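Local coordinates for protein lipocalin AI-4 (Rhodnius prolixus, PDB 5H9N) that binds cysteinyl leukotrienes such as leukotriene C4 as a salivary lipocalin of the triabin family, probably sequestering them during blood feeding, at residues Leu33-Asp38 / Ser131-Ala136. The protein carries 1 engineered substitution. Residues are numbered along the deposited sequence; the frame is centred on the assembly and turned at random.
Sequences LTHSRD and SGEIPA
The imidazole of His35 meets the loop 131-136 by one face and by its edge: CG1 of Ile134 sits 4.1 Å above the ring plane, displaced from the ring centre, while the carbonyl oxygen of Gly132 lies at the edge. OG1 of Thr34, from the same strand as the ring, and a water are the other edge neighbours. In this lipocalin beta-barrel the loop between strand 120-127 and helix 139-144 packs against strand 30-36. Thr34 and His35 form a classic beta bulge opposite Leu125, consistent with both side chains being directed at the loop. With chi1 at -60°, the ring lies beside its own backbone N and CE1 reaches the loop backbone, 3.6 Å from Glu133 CA and also 3.6 Å from Gly132 O. That same oxygen rests against Thr34, with CB 3.7 Å away.

No direct hydrogen bond joins the two segments. Both ring nitrogens are nevertheless engaged: ND1 lies 2.9 Å from Thr34 OG1, which, with the water at NE2, probably fixes the ring's rotation. Asn127 ND2 ties the segments together from outside, bonding Thr34 OG1 and Glu133 O. Lys152 touches the side chains of both His35 and Glu133. A second polar bridge runs through the water, which is 2.8 Å from His35 NE2 and donates to Glu133 OE1 at 2.9 Å.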
# COMPACT_ATOMS: atom_id res chain seq x y z
N LEU A 33 4.19 -7.47 2.33
CA LEU A 33 4.88 -6.21 2.09
C LEU A 33 6.39 -6.48 2.13
O LEU A 33 6.98 -6.59 3.21
CB LEU A 33 4.46 -5.18 3.14
CG LEU A 33 5.14 -3.81 3.07
CD1 LEU A 33 5.17 -3.26 1.66
CD2 LEU A 33 4.46 -2.82 4.02
N THR A 34 7.02 -6.65 0.97
CA THR A 34 8.40 -7.10 0.96
C THR A 34 9.44 -5.98 0.84
O THR A 34 10.57 -6.16 1.25
CB THR A 34 8.63 -8.12 -0.18
OG1 THR A 34 8.31 -7.52 -1.45
CG2 THR A 34 7.77 -9.34 -0.01
N HIS A 35 9.07 -4.85 0.26
CA HIS A 35 10.00 -3.74 0.04
C HIS A 35 9.27 -2.42 0.16
O HIS A 35 8.06 -2.37 -0.10
CB HIS A 35 10.65 -3.78 -1.35
CG HIS A 35 11.44 -5.02 -1.64
ND1 HIS A 35 10.84 -6.24 -1.83
CD2 HIS A 35 12.77 -5.20 -1.82
CE1 HIS A 35 11.78 -7.14 -2.08
NE2 HIS A 35 12.95 -6.54 -2.08
N SER A 36 9.98 -1.35 0.47
CA SER A 36 9.36 -0.02 0.46
C SER A 36 10.45 1.04 0.24
O SER A 36 11.64 0.78 0.49
CB SER A 36 8.58 0.22 1.75
OG SER A 36 9.42 0.13 2.89
N ARG A 37 10.06 2.21 -0.25
CA ARG A 37 11.00 3.29 -0.49
C ARG A 37 11.66 3.71 0.81
O ARG A 37 12.87 3.83 0.88
CB ARG A 37 10.30 4.48 -1.15
CG ARG A 37 11.26 5.62 -1.48
CD ARG A 37 10.53 6.91 -1.80
NE ARG A 37 9.81 7.41 -0.63
CZ ARG A 37 8.75 8.22 -0.68
NH1 ARG A 37 8.27 8.65 -1.85
NH2 ARG A 37 8.17 8.60 0.44
N ASP A 38 10.83 3.97 1.82
CA ASP A 38 11.27 4.37 3.15
C ASP A 38 10.99 3.21 4.08
O ASP A 38 9.95 2.56 3.95
CB ASP A 38 10.52 5.61 3.64
CG ASP A 38 10.59 6.78 2.68
OD1 ASP A 38 11.50 6.81 1.83
OD2 ASP A 38 9.73 7.68 2.79
N SER A 131 8.87 -14.62 -0.25
CA SER A 131 10.19 -14.59 -0.87
C SER A 131 10.27 -13.68 -2.09
O SER A 131 11.33 -13.58 -2.72
CB SER A 131 10.61 -15.99 -1.30
OG SER A 131 9.62 -16.54 -2.15
N GLY A 132 9.16 -13.03 -2.44
CA GLY A 132 9.14 -12.21 -3.64
C GLY A 132 10.11 -11.05 -3.57
O GLY A 132 10.33 -10.46 -2.52
N GLU A 133 10.71 -10.71 -4.70
CA GLU A 133 11.61 -9.57 -4.72
C GLU A 133 11.17 -8.62 -5.82
O GLU A 133 9.97 -8.47 -6.04
CB GLU A 133 13.07 -10.04 -4.85
CG GLU A 133 13.55 -10.77 -3.58
CD GLU A 133 14.97 -11.29 -3.68
OE1 GLU A 133 15.90 -10.46 -3.69
OE2 GLU A 133 15.16 -12.53 -3.73
N ILE A 134 12.10 -7.95 -6.49
CA ILE A 134 11.69 -6.90 -7.41
C ILE A 134 11.44 -7.49 -8.79
O ILE A 134 12.35 -8.05 -9.41
CB ILE A 134 12.73 -5.77 -7.49
CG1 ILE A 134 13.03 -5.25 -6.07
CG2 ILE A 134 12.26 -4.66 -8.44
CD1 ILE A 134 14.04 -4.15 -6.00
N PRO A 135 10.20 -7.40 -9.29
CA PRO A 135 9.86 -8.05 -10.55
C PRO A 135 10.44 -7.31 -11.75
O PRO A 135 10.51 -6.08 -11.76
CB PRO A 135 8.33 -7.99 -10.58
CG PRO A 135 8.01 -6.76 -9.83
CD PRO A 135 9.05 -6.67 -8.73
N ALA A 136 10.84 -8.06 -12.76
CA ALA A 136 11.35 -7.45 -13.98
C ALA A 136 10.32 -6.52 -14.62
O ALA A 136 10.68 -5.49 -15.20
CB ALA A 136 11.78 -8.52 -14.97
O HOH W 1 15.39 -7.74 -2.69